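ABC transporter, periplasmic substrate-binding protein (Vibrio cholerae O1 biovar eltor, PDB 1TWY) probably binds phosphate in the periplasm and delivers it to an ABC-type transporter in the inner membrane. Local coordinates at residues R237-L242 with Y271-P276; L100-L105 with A229-Q234; L165-K170 with V174-P179; L182-N185 with M189-T192; Q111-T116 with T132-V137. One frame throughout, in Å; residues are numbered along the deposited sequence.

Interaction 1 (R237-L242 with Y271-P276); sequences RPFLIL and YGYIMP
Tyr273 meets Phe239, and this one pair of rings makes the contact. The segment 271-276 reaches that point just after helix 262-270. Tyr271 is the first residue past the helix. Gly272 follows with positive phi (92°) as the C-prime residue of a Schellman motif. In that motif Gly272 N bonds back to Val269 O and Tyr273 N to Ile268 O, so the helix end is closed and the chain turns toward the strand. Tyr273 then points its side chain at the strand 237-242. Its first torsion (chi1 -55°) sets the ring beside the backbone N, and CD1 and CE1 are the ring atoms that meet Phe239. The closest approach is Tyr273 CE1 to Phe239 CE2, 3.5 Å. Tyr273 CE1 also lies 3.7 Å from Phe239 CZ. The ring planes are inclined at 46° and the centroids are 5.1 Å apart, an oblique aromatic pair. On the strand side, Phe239 CE1 lies over one face of the Arg237 guanidinium, near its rim. That group is held by Asp103, Ser158 and Ser37. Beyond Tyr273 the chain runs through Ile274, Met275, a selenomethionine, and Pro276. Met275 packs back on helix 262-270. Strand 236-243 pairs with strand 96-109, whose Asp103 touches both rings. Helix 36-52 adds Val38 against Phe239 and Arg40 against Tyr273.

Interaction 2 (L100-L105 with A229-Q234); sequences LAFDGL and AKHTYQ
Phe102 and Leu105 sit on strand 96-109 and meet the loop that follows helix 225-229. The two backbones stay well apart, the nearest CA atoms being those of Phe102 and Ala229 at 7.5 Å. The helix ends in a Schellman motif, with His231 at positive phi (60°). The strand carries a classic beta bulge at Leu100 and Ala101, both of which face Phe239 on strand 236-243. Side chains bridge the gap at two points. At the first, the edge of the His231 ring is directed at the face of Phe102, an offset edge-to-face pair. The planes stand at 89° and the centroids are 5.0 Å apart. His231 CE1 leads, 3.4 Å from Phe102 CZ, and His231 NE2 follows at 3.8 Å from the same CZ. Ile228, Pro238 and Tyr85 also pack on Phe102. The second point is Tyr233, which is buried. Its CG is anti to the backbone N (chi1 -178°), and this sends the ring toward the strand. Pro223, Asn227 and Ile228 pack against it. Its hydroxyl donates to the backbone of the strand: Tyr233 OH lies 2.7 Å from Leu105 O, in the carbonyl plane and on a lone pair.

Interaction 3 (L165-K170 with V174-P179); sequences LTKTVK and VSDVAP. With MG (magnesium ion), chain J.
Leu165 O accepts from Asp176 N at 2.8 Å, and this bond ties the base of a beta hairpin. The donor is tilted 33° from the carbonyl plane. Further along, Lys167 and Val174 form an antiparallel hydrogen-bonded pair. Lys167 N gives to Val174 O at 2.8 Å, and Val174 N gives back to Lys167 O at 2.9 Å. Between these bonds, Thr166 and Ser175 are a non-hydrogen-bonded pair. Thr166 O faces outward and binds the magnesium ion at 2.4 Å. Gly164 O and two waters are its other ligands. Lys167 and Val174 send their side chains to the same face of the hairpin. Lys167 starts with CG between its backbone N and carbonyl carbon (chi1 63°), then runs extended across Asp176 at about a right angle. Lys167 CD lies 3.4 Å from Asp176 OD1. The direct salt bridge from Lys167 NZ to Asp176 OD1 is long, 3.9 Å, and one water closes the gap by donating to OD1 and accepting from NZ. Asp176 OD2 has a second cation, Lys128, so two lysines probably help keep this carboxylate ionised. Near the turn, Val169 CG2 packs on Val174 CG2 at 3.7 Å. At the base Leu165 and Val177 touch through apolar atoms. Both rest on neighbouring helices: Leu165 on Phe159 and Glu160 of helix 154-163 and on Tyr124, Tyr127 and Lys128 of helix 120-128, Val177 on Glu160 and Tyr127. Ser175 OG bonds to Glu160 and Arg156 of helix 154-163.

Interaction 4 (L182-N185 with M189-T192); sequences LVVN and MMKT
Val184 fits against Met189 and Met190, both selenomethionines, and each of its two methyl groups meets a different one. The close part is on the buried side. Val184 CG2 lies between its own backbone N and carbonyl carbon, while CG1 is anti to the carbonyl carbon (chi1 -58°). This turns CG2 to Met190 and CG1 to Met189. Met190 is bent at both chi2 (74°) and chi3 (78°), so its chain folds back and brings Met190 CE to 3.7 Å from Val184 CG2. Met190 SE also lies 4.0 Å from Val184 CG2. Val147 of strand 145-149 touches both Val184 and Met190, and Ile204 of strand 200-205 adds to the packing on Met190. The contact is a strand-to-helix packing within the alpha/beta fold of a periplasmic binding protein: strand 182-184 lies parallel to strand 145-149, and the chain turns at once into helix 187-196. The outer side is more exposed, although it is not widely spaced. Here Met189 runs fully extended past Val184. Met189 CG is 3.9 Å from Val184 CB, and Met189 CE is 4.0 Å from Val184 CG1. Farther out, Asn185 has its CB turned from the helix, yet its amide swings back. Asn185 OD1 comes to 3.4 Å from Met189 SE, and the two side chains cross at about a right angle. Glu150 lies against Asn185 as well.

Interaction 5 (Q111-T116 with T132-V137); sequences QANPVT and TNWKQV
Asn113 sets its amide nitrogen over the indole of Trp134. From CB, which points toward the segment 132-137, CG goes anti to the backbone N (chi1 -169°), and there the amide splits into two roles. Asn113 OD1 turns back to its own loop and accepts from Val115 N at 3.0 Å, an Asx turn. The donor sits 30° from the carbonyl plane. ND2 goes the other way and lies 3.2 Å above the Trp134 ring plane, over its centre. Asn113 ND2 is 3.4 Å from both Trp134 CE2 and Trp134 CZ2. The amide stands nearly upright on the ring, with the planes 88° apart. The bond to OD1 probably helps to fix the rotation of the amide that presents ND2 to the indole. Val115 adds the apolar part. Val115 CG2 is 3.9 Å from Trp134 CE3 and 3.7 Å from Val137 O, with Val137 CG2 a little farther off. Trp134 begins a short 3-10 turn, 134-136. A second Asx turn overlaps its start, with Asn133 OD1 accepting from Lys135 N at 2.8 Å. Gln136 OE1 takes two further amides, Thr132 N and Asn133 N, and so braces the start of the turn. The loop 111-116 follows strand 96-109 and leads into strand 117-118. The segment 132-137 comes after helix 120-128 and before strand 145-149. Trp134 NE1 bonds to Gln199 O, just ahead of strand 200-205, and Lys214 of strand 214-218 bonds to the carbonyls of Asn113 and Val115.

In the fold
From the N terminus, strand 96-109 is the first element to take part in a contact, and it opens the long loop that interaction 2 closes 124 residues later. Interactions 5, 3 and 4 all fall within that loop, one after another, and none crosses another. Interaction 5 joins two loops either side of helix 120-128. Interaction 3 is a hairpin, and interaction 4 follows it directly, tying strand 182-184 to helix 187-196. Interaction 1 opens only after interaction 2 has closed, and joins the last modelled residues, 271-276, to strand 236-243. Interactions 1 and 2 touch through Ile274 O and Phe102 N, a probable hydrogen bond. Interaction 4 reaches the same sheet, its centre about 25 Å from that of interaction 1.

Interaction 1 (R237-L242 with Y271-P276)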
# COMPACT_ATOMS: atom_id res chain seq x y z
N ARG A 237 -3.79 -3.37 0.36
CA ARG A 237 -4.33 -2.33 -0.47
C ARG A 237 -4.21 -2.80 -1.92
O ARG A 237 -3.32 -3.58 -2.22
CB ARG A 237 -3.54 -1.02 -0.31
CG ARG A 237 -2.13 -1.12 -0.72
CD ARG A 237 -1.31 0.00 -0.22
NE ARG A 237 0.09 -0.21 -0.47
CZ ARG A 237 0.98 0.76 -0.71
NH1 ARG A 237 0.57 1.99 -0.68
NH2 ARG A 237 2.27 0.50 -1.01
N PRO A 238 -5.14 -2.38 -2.77
CA PRO A 238 -5.09 -2.73 -4.17
C PRO A 238 -4.14 -1.88 -4.99
O PRO A 238 -4.05 -0.66 -4.67
CB PRO A 238 -6.57 -2.45 -4.64
CG PRO A 238 -6.99 -1.35 -3.78
CD PRO A 238 -6.35 -1.64 -2.43
N PHE A 239 -3.48 -2.44 -6.01
CA PHE A 239 -2.85 -1.64 -7.04
C PHE A 239 -3.82 -1.72 -8.22
O PHE A 239 -3.96 -2.78 -8.79
CB PHE A 239 -1.54 -2.23 -7.45
CG PHE A 239 -0.38 -2.00 -6.44
CD1 PHE A 239 -0.61 -1.36 -5.25
CD2 PHE A 239 0.89 -2.36 -6.77
CE1 PHE A 239 0.46 -1.09 -4.37
CE2 PHE A 239 1.95 -2.11 -5.92
CZ PHE A 239 1.72 -1.49 -4.72
N LEU A 240 -4.56 -0.65 -8.51
CA LEU A 240 -5.50 -0.59 -9.62
C LEU A 240 -4.94 0.11 -10.78
O LEU A 240 -4.14 1.09 -10.76
CB LEU A 240 -6.75 0.16 -9.17
CG LEU A 240 -7.51 -0.34 -7.97
CD1 LEU A 240 -8.74 0.51 -7.82
CD2 LEU A 240 -7.87 -1.90 -8.12
N ILE A 241 -5.38 -0.34 -11.95
CA ILE A 241 -5.07 0.22 -13.24
C ILE A 241 -6.43 0.69 -13.86
O ILE A 241 -7.37 -0.10 -13.92
CB ILE A 241 -4.46 -0.81 -14.16
CG1 ILE A 241 -3.19 -1.48 -13.52
CG2 ILE A 241 -4.09 -0.19 -15.47
CD1 ILE A 241 -2.10 -0.53 -13.29
N LEU A 242 -6.43 1.96 -14.24
CA LEU A 242 -7.63 2.66 -14.76
C LEU A 242 -7.33 3.08 -16.19
O LEU A 242 -6.29 3.61 -16.53
CB LEU A 242 -7.94 3.90 -13.95
CG LEU A 242 -8.46 3.82 -12.53
CD1 LEU A 242 -7.60 3.11 -11.65
CD2 LEU A 242 -8.53 5.24 -11.96
N TYR A 271 8.39 -9.75 -7.19
CA TYR A 271 8.68 -8.56 -6.32
C TYR A 271 7.89 -8.48 -5.01
O TYR A 271 8.04 -7.52 -4.20
CB TYR A 271 8.60 -7.31 -7.15
CG TYR A 271 9.81 -7.03 -8.06
CD1 TYR A 271 10.02 -7.68 -9.26
CD2 TYR A 271 10.82 -6.13 -7.65
CE1 TYR A 271 11.14 -7.41 -10.05
CE2 TYR A 271 11.88 -5.86 -8.42
CZ TYR A 271 12.05 -6.48 -9.63
OH TYR A 271 13.15 -6.28 -10.42
N GLY A 272 7.14 -9.49 -4.69
CA GLY A 272 6.43 -9.60 -3.41
C GLY A 272 5.03 -9.06 -3.44
O GLY A 272 4.42 -9.03 -2.39
N TYR A 273 4.44 -8.80 -4.64
CA TYR A 273 3.06 -8.38 -4.63
C TYR A 273 2.19 -9.60 -4.84
O TYR A 273 2.71 -10.67 -5.21
CB TYR A 273 2.78 -7.30 -5.65
CG TYR A 273 3.68 -6.12 -5.48
CD1 TYR A 273 3.44 -5.22 -4.50
CD2 TYR A 273 4.79 -5.98 -6.24
CE1 TYR A 273 4.25 -4.17 -4.32
CE2 TYR A 273 5.64 -4.90 -6.07
CZ TYR A 273 5.36 -4.02 -5.09
OH TYR A 273 6.19 -2.94 -4.85
N ILE A 274 0.91 -9.49 -4.61
CA ILE A 274 0.01 -10.67 -4.44
C ILE A 274 -1.08 -10.69 -5.49
O ILE A 274 -1.79 -9.71 -5.75
CB ILE A 274 -0.64 -10.68 -3.08
CG1 ILE A 274 0.45 -10.89 -1.99
CG2 ILE A 274 -1.65 -11.78 -2.94
CD1 ILE A 274 0.39 -9.76 -1.00
N MSE A 275 -1.22 -11.83 -6.15
CA MSE A 275 -2.24 -11.92 -7.18
C MSE A 275 -3.63 -12.01 -6.50
O MSE A 275 -3.78 -12.77 -5.57
CB MSE A 275 -2.02 -13.19 -8.04
CG MSE A 275 -0.84 -13.10 -8.98
SE MSE A 275 -1.09 -11.71 -10.28
CE MSE A 275 -0.04 -10.48 -9.59
N PRO A 276 -4.63 -11.31 -6.99
CA PRO A 276 -6.02 -11.44 -6.50
C PRO A 276 -6.57 -12.89 -6.54
O PRO A 276 -6.18 -13.33 -7.63
CB PRO A 276 -6.79 -10.61 -7.51
CG PRO A 276 -5.86 -9.65 -7.96
CD PRO A 276 -4.55 -10.45 -8.17

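Interaction 2 (L100-L105 with A229-Q234)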
# COMPACT_ATOMS: atom_id res chain seq x y z
N LEU A 100 -4.31 -4.93 -10.55
CA LEU A 100 -3.05 -5.47 -10.94
C LEU A 100 -2.47 -6.43 -9.91
O LEU A 100 -1.84 -7.45 -10.25
CB LEU A 100 -1.99 -4.40 -11.22
CG LEU A 100 -0.62 -4.69 -11.74
CD1 LEU A 100 -0.67 -5.00 -13.24
CD2 LEU A 100 0.31 -3.53 -11.51
N ALA A 101 -2.61 -6.06 -8.64
CA ALA A 101 -2.05 -6.82 -7.53
C ALA A 101 -2.57 -6.32 -6.23
O ALA A 101 -3.20 -5.29 -6.20
CB ALA A 101 -0.55 -6.77 -7.56
N PHE A 102 -2.29 -7.02 -5.14
CA PHE A 102 -2.50 -6.51 -3.79
C PHE A 102 -1.17 -6.35 -3.15
O PHE A 102 -0.20 -6.99 -3.49
CB PHE A 102 -3.38 -7.41 -2.97
CG PHE A 102 -4.85 -7.36 -3.38
CD1 PHE A 102 -5.63 -6.27 -3.05
CD2 PHE A 102 -5.44 -8.41 -4.02
CE1 PHE A 102 -6.95 -6.20 -3.41
CE2 PHE A 102 -6.76 -8.34 -4.40
CZ PHE A 102 -7.51 -7.22 -4.08
N ASP A 103 -1.08 -5.38 -2.24
CA ASP A 103 0.17 -5.17 -1.52
C ASP A 103 -0.16 -5.17 -0.05
O ASP A 103 -1.14 -4.64 0.37
CB ASP A 103 0.78 -3.84 -1.99
CG ASP A 103 1.99 -3.42 -1.24
OD1 ASP A 103 2.91 -4.25 -1.01
OD2 ASP A 103 2.02 -2.25 -0.76
N GLY A 104 0.52 -5.91 0.76
CA GLY A 104 0.07 -6.10 2.13
C GLY A 104 0.99 -5.33 3.12
O GLY A 104 2.12 -4.92 2.75
N LEU A 105 0.45 -5.04 4.30
CA LEU A 105 1.17 -4.45 5.39
C LEU A 105 1.19 -5.43 6.54
O LEU A 105 0.18 -6.07 6.80
CB LEU A 105 0.48 -3.15 5.86
CG LEU A 105 0.41 -1.96 4.90
CD1 LEU A 105 -0.29 -0.80 5.60
CD2 LEU A 105 1.74 -1.45 4.55
N ALA A 229 -4.82 -12.78 -0.44
CA ALA A 229 -5.36 -13.10 -1.77
C ALA A 229 -6.79 -13.51 -1.62
O ALA A 229 -7.57 -13.33 -2.55
CB ALA A 229 -4.54 -14.27 -2.42
N LYS A 230 -7.12 -14.06 -0.44
CA LYS A 230 -8.47 -14.48 -0.02
C LYS A 230 -9.20 -13.43 0.84
O LYS A 230 -10.37 -13.61 1.28
CB LYS A 230 -8.38 -15.80 0.79
CG LYS A 230 -8.52 -17.08 -0.04
CD LYS A 230 -7.29 -18.02 0.03
CE LYS A 230 -7.46 -19.36 -0.78
NZ LYS A 230 -8.29 -19.24 -2.04
N HIS A 231 -8.53 -12.32 1.10
CA HIS A 231 -9.08 -11.28 1.95
C HIS A 231 -9.41 -11.72 3.38
O HIS A 231 -10.20 -11.07 4.04
CB HIS A 231 -10.33 -10.66 1.30
CG HIS A 231 -10.06 -10.02 -0.02
ND1 HIS A 231 -8.93 -9.27 -0.26
CD2 HIS A 231 -10.76 -10.05 -1.19
CE1 HIS A 231 -8.95 -8.85 -1.52
NE2 HIS A 231 -10.05 -9.31 -2.10
N THR A 232 -8.77 -12.75 3.90
CA THR A 232 -8.94 -13.05 5.32
C THR A 232 -8.05 -12.15 6.15
O THR A 232 -8.39 -11.79 7.23
CB THR A 232 -8.82 -14.55 5.65
OG1 THR A 232 -7.49 -15.06 5.50
CG2 THR A 232 -9.65 -15.38 4.66
N TYR A 233 -6.89 -11.77 5.60
CA TYR A 233 -6.06 -10.74 6.23
C TYR A 233 -6.41 -9.35 5.68
O TYR A 233 -6.30 -9.12 4.50
CB TYR A 233 -4.57 -11.12 6.08
CG TYR A 233 -3.65 -10.11 6.75
CD1 TYR A 233 -3.32 -10.27 8.07
CD2 TYR A 233 -3.02 -9.15 6.03
CE1 TYR A 233 -2.45 -9.36 8.72
CE2 TYR A 233 -2.15 -8.22 6.69
CZ TYR A 233 -1.85 -8.39 7.97
OH TYR A 233 -1.01 -7.56 8.67
N GLN A 234 -6.84 -8.45 6.54
CA GLN A 234 -7.47 -7.23 6.13
C GLN A 234 -6.46 -6.12 5.67
O GLN A 234 -6.91 -5.20 5.01
CB GLN A 234 -8.40 -6.62 7.22
CG GLN A 234 -9.67 -7.43 7.59
CD GLN A 234 -10.39 -6.69 8.78
OE1 GLN A 234 -10.47 -5.41 8.79
NE2 GLN A 234 -10.76 -7.45 9.77

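Interaction 3 (L165-K170 with V174-P179)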
# COMPACT_ATOMS: atom_id res chain seq x y z
N LEU A 165 -7.69 6.05 10.59
CA LEU A 165 -6.85 6.95 11.34
C LEU A 165 -6.59 8.29 10.65
O LEU A 165 -5.57 8.90 10.89
CB LEU A 165 -5.51 6.33 11.72
CG LEU A 165 -5.54 5.21 12.77
CD1 LEU A 165 -4.27 4.27 12.74
CD2 LEU A 165 -5.75 5.80 14.17
N THR A 166 -7.48 8.76 9.82
CA THR A 166 -7.44 10.11 9.37
C THR A 166 -8.75 10.77 9.86
O THR A 166 -9.63 10.10 10.33
CB THR A 166 -7.32 10.25 7.85
OG1 THR A 166 -8.47 9.76 7.14
CG2 THR A 166 -6.12 9.44 7.34
N LYS A 167 -8.73 12.07 9.76
CA LYS A 167 -9.95 12.85 10.11
C LYS A 167 -10.15 13.92 9.07
O LYS A 167 -9.18 14.49 8.55
CB LYS A 167 -9.77 13.50 11.42
CG LYS A 167 -8.66 14.53 11.55
CD LYS A 167 -8.43 15.06 13.02
CE LYS A 167 -7.21 15.94 13.07
NZ LYS A 167 -6.92 16.32 14.41
N THR A 168 -11.41 14.24 8.81
CA THR A 168 -11.74 15.28 7.88
C THR A 168 -11.56 16.65 8.51
O THR A 168 -12.07 16.98 9.60
CB THR A 168 -13.15 15.10 7.37
OG1 THR A 168 -13.39 13.79 6.87
CG2 THR A 168 -13.44 16.10 6.29
N VAL A 169 -10.82 17.53 7.82
CA VAL A 169 -10.60 18.90 8.26
C VAL A 169 -10.92 19.73 7.03
O VAL A 169 -10.13 19.76 6.05
CB VAL A 169 -9.22 19.14 8.80
CG1 VAL A 169 -8.95 20.60 9.14
CG2 VAL A 169 -8.90 18.32 10.04
N LYS A 170 -12.07 20.42 7.08
CA LYS A 170 -12.57 21.13 5.92
C LYS A 170 -12.61 20.21 4.72
O LYS A 170 -13.45 19.28 4.60
CB LYS A 170 -11.65 22.31 5.64
CG LYS A 170 -11.89 23.59 6.36
CD LYS A 170 -11.36 24.78 5.51
CE LYS A 170 -12.15 24.99 4.20
NZ LYS A 170 -11.97 26.39 3.66
N VAL A 174 -6.66 14.58 7.22
CA VAL A 174 -5.47 14.86 7.95
C VAL A 174 -5.17 13.64 8.83
O VAL A 174 -6.09 12.98 9.35
CB VAL A 174 -5.76 16.05 8.89
CG1 VAL A 174 -4.63 16.31 9.89
CG2 VAL A 174 -5.99 17.24 8.00
N SER A 175 -3.90 13.34 9.05
CA SER A 175 -3.58 12.23 9.93
C SER A 175 -4.14 12.47 11.34
O SER A 175 -3.96 13.53 11.93
CB SER A 175 -2.06 12.01 10.03
OG SER A 175 -1.75 11.01 10.95
N ASP A 176 -4.70 11.39 11.91
CA ASP A 176 -5.32 11.47 13.25
C ASP A 176 -4.53 10.59 14.24
O ASP A 176 -4.96 10.32 15.38
CB ASP A 176 -6.73 10.97 13.17
CG ASP A 176 -7.63 11.45 14.34
OD1 ASP A 176 -7.36 12.48 14.96
OD2 ASP A 176 -8.59 10.76 14.60
N VAL A 177 -3.33 10.21 13.87
CA VAL A 177 -2.42 9.49 14.74
C VAL A 177 -1.88 10.48 15.74
O VAL A 177 -1.52 11.62 15.43
CB VAL A 177 -1.21 8.85 13.92
CG1 VAL A 177 -0.20 8.22 14.72
CG2 VAL A 177 -1.78 7.79 13.04
N ALA A 178 -1.83 10.00 16.93
CA ALA A 178 -1.33 10.85 18.02
C ALA A 178 0.05 11.40 17.73
O ALA A 178 0.91 10.68 17.36
CB ALA A 178 -1.32 10.06 19.25
N PRO A 179 0.30 12.67 17.89
CA PRO A 179 1.57 13.20 17.42
C PRO A 179 2.74 12.84 18.36
O PRO A 179 3.85 13.18 18.05
CB PRO A 179 1.32 14.73 17.38
CG PRO A 179 0.36 14.94 18.43
CD PRO A 179 -0.59 13.73 18.41
MG MG J . -11.14 8.69 11.49
O HOH W 1 -5.52 14.25 15.89
O HOH W 2 -11.76 8.29 9.84
O HOH W 3 -12.14 10.69 12.36

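Interaction 4 (L182-N185 with M189-T192)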
# COMPACT_ATOMS: atom_id res chain seq x y z
N LEU A 182 6.45 8.15 16.92
CA LEU A 182 7.81 8.43 16.43
C LEU A 182 7.85 8.11 14.96
O LEU A 182 7.26 7.16 14.47
CB LEU A 182 8.72 7.46 17.09
CG LEU A 182 8.98 7.81 18.55
CD1 LEU A 182 9.40 6.55 19.12
CD2 LEU A 182 10.08 8.92 18.52
N VAL A 183 8.53 8.94 14.24
CA VAL A 183 8.62 8.77 12.79
C VAL A 183 9.99 8.20 12.43
O VAL A 183 11.03 8.69 12.86
CB VAL A 183 8.52 10.16 12.08
CG1 VAL A 183 8.83 10.07 10.61
CG2 VAL A 183 7.06 10.71 12.18
N VAL A 184 9.92 7.21 11.56
CA VAL A 184 11.09 6.66 10.84
C VAL A 184 10.84 6.74 9.34
O VAL A 184 9.73 6.96 8.89
CB VAL A 184 11.39 5.24 11.26
CG1 VAL A 184 11.65 5.12 12.76
CG2 VAL A 184 10.30 4.24 10.89
N ASN A 185 11.91 6.58 8.55
CA ASN A 185 11.88 6.94 7.14
C ASN A 185 12.12 5.79 6.14
O ASN A 185 12.28 6.07 4.94
CB ASN A 185 12.80 8.11 6.86
CG ASN A 185 14.19 7.75 6.83
OD1 ASN A 185 14.57 6.70 7.33
ND2 ASN A 185 15.06 8.66 6.19
N MSE A 189 14.55 0.97 8.65
CA MSE A 189 14.80 1.76 9.89
C MSE A 189 13.65 1.36 10.85
O MSE A 189 13.85 1.26 12.03
CB MSE A 189 14.84 3.26 9.66
CG MSE A 189 15.12 4.03 10.92
SE MSE A 189 15.22 5.92 10.53
CE MSE A 189 15.36 6.49 12.27
N MSE A 190 12.46 1.11 10.36
CA MSE A 190 11.38 0.63 11.19
C MSE A 190 11.73 -0.67 11.87
O MSE A 190 11.48 -0.85 13.05
CB MSE A 190 10.11 0.47 10.37
CG MSE A 190 8.95 -0.12 11.07
SE MSE A 190 8.16 1.17 12.32
CE MSE A 190 7.27 2.16 11.34
N LYS A 191 12.19 -1.67 11.10
CA LYS A 191 12.60 -2.90 11.68
C LYS A 191 13.74 -2.74 12.70
O LYS A 191 13.60 -3.34 13.72
CB LYS A 191 13.00 -3.89 10.64
CG LYS A 191 11.84 -4.32 9.74
CD LYS A 191 12.25 -5.43 8.63
CE LYS A 191 13.06 -4.82 7.53
NZ LYS A 191 13.55 -5.97 6.58
N THR A 192 14.75 -1.95 12.40
CA THR A 192 15.84 -1.74 13.35
C THR A 192 15.29 -1.12 14.63
O THR A 192 15.70 -1.55 15.73
CB THR A 192 16.91 -0.88 12.69
OG1 THR A 192 17.37 -1.62 11.54
CG2 THR A 192 18.06 -0.72 13.61

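Interaction 5 (Q111-T116 with T132-V137)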
# COMPACT_ATOMS: atom_id res chain seq x y z
N GLN A 111 10.61 -9.04 19.15
CA GLN A 111 10.56 -10.47 19.45
C GLN A 111 10.14 -10.85 20.89
O GLN A 111 9.56 -11.90 21.05
CB GLN A 111 11.90 -11.14 19.22
CG GLN A 111 11.83 -12.65 19.03
CD GLN A 111 10.83 -13.08 17.92
OE1 GLN A 111 11.04 -12.79 16.76
NE2 GLN A 111 9.77 -13.74 18.32
N ALA A 112 10.52 -10.05 21.86
CA ALA A 112 10.22 -10.31 23.24
C ALA A 112 8.76 -10.07 23.59
O ALA A 112 8.25 -10.59 24.60
CB ALA A 112 11.11 -9.54 24.12
N ASN A 113 8.09 -9.27 22.80
CA ASN A 113 6.69 -8.96 23.12
C ASN A 113 5.77 -10.19 23.02
O ASN A 113 5.67 -10.85 22.03
CB ASN A 113 6.28 -7.82 22.23
CG ASN A 113 4.96 -7.21 22.60
OD1 ASN A 113 4.06 -7.88 23.16
ND2 ASN A 113 4.78 -5.94 22.16
N PRO A 114 5.07 -10.56 24.13
CA PRO A 114 4.19 -11.74 24.05
C PRO A 114 2.96 -11.65 23.19
O PRO A 114 2.36 -12.69 22.90
CB PRO A 114 3.78 -11.97 25.54
CG PRO A 114 4.00 -10.67 26.21
CD PRO A 114 5.19 -10.02 25.48
N VAL A 115 2.56 -10.44 22.83
CA VAL A 115 1.39 -10.24 22.01
C VAL A 115 1.58 -10.95 20.67
O VAL A 115 2.66 -10.92 20.04
CB VAL A 115 1.12 -8.72 21.85
CG1 VAL A 115 0.08 -8.39 20.82
CG2 VAL A 115 0.75 -8.11 23.25
N THR A 116 0.54 -11.65 20.29
CA THR A 116 0.51 -12.38 19.04
C THR A 116 -0.51 -11.88 18.00
O THR A 116 -0.58 -12.45 16.90
CB THR A 116 0.24 -13.87 19.27
OG1 THR A 116 -1.02 -14.08 19.95
CG2 THR A 116 1.36 -14.53 20.11
N THR A 132 -2.31 3.04 25.93
CA THR A 132 -0.94 3.49 26.09
C THR A 132 0.03 2.47 26.78
O THR A 132 1.24 2.74 26.83
CB THR A 132 -0.82 4.79 26.83
OG1 THR A 132 -1.45 4.63 28.12
CG2 THR A 132 -1.54 5.97 26.14
N ASN A 133 -0.50 1.34 27.22
CA ASN A 133 0.31 0.30 27.89
C ASN A 133 -0.01 -1.00 27.33
O ASN A 133 -1.18 -1.38 27.06
CB ASN A 133 -0.03 0.34 29.44
CG ASN A 133 0.93 -0.53 30.27
OD1 ASN A 133 1.03 -1.72 30.00
ND2 ASN A 133 1.60 0.04 31.24
N TRP A 134 1.01 -1.84 27.04
CA TRP A 134 0.84 -3.14 26.49
C TRP A 134 -0.04 -4.08 27.30
O TRP A 134 -0.63 -4.92 26.78
CB TRP A 134 2.24 -3.82 26.29
CG TRP A 134 2.99 -3.30 25.04
CD1 TRP A 134 4.01 -2.46 25.02
CD2 TRP A 134 2.60 -3.49 23.66
NE1 TRP A 134 4.37 -2.16 23.73
CE2 TRP A 134 3.54 -2.81 22.86
CE3 TRP A 134 1.65 -4.28 23.02
CZ2 TRP A 134 3.49 -2.82 21.47
CZ3 TRP A 134 1.61 -4.29 21.60
CH2 TRP A 134 2.54 -3.55 20.87
N LYS A 135 -0.12 -3.85 28.60
CA LYS A 135 -0.96 -4.69 29.48
C LYS A 135 -2.41 -4.61 29.07
O LYS A 135 -3.15 -5.57 29.20
CB LYS A 135 -0.80 -4.12 30.90
CG LYS A 135 -1.48 -4.78 32.07
CD LYS A 135 -1.00 -4.08 33.40
CE LYS A 135 -1.87 -4.44 34.65
NZ LYS A 135 -1.58 -5.76 35.26
N GLN A 136 -2.81 -3.47 28.54
CA GLN A 136 -4.16 -3.27 28.04
C GLN A 136 -4.56 -4.19 26.87
O GLN A 136 -5.77 -4.47 26.64
CB GLN A 136 -4.35 -1.82 27.64
CG GLN A 136 -4.27 -0.86 28.73
CD GLN A 136 -4.58 0.52 28.24
OE1 GLN A 136 -3.67 1.34 27.91
NE2 GLN A 136 -5.93 0.79 28.09
N VAL A 137 -3.57 -4.71 26.12
CA VAL A 137 -3.88 -5.57 24.97
C VAL A 137 -3.21 -6.93 25.09
O VAL A 137 -2.81 -7.53 24.08
CB VAL A 137 -3.48 -4.86 23.65
CG1 VAL A 137 -4.26 -3.59 23.54
CG2 VAL A 137 -1.96 -4.57 23.60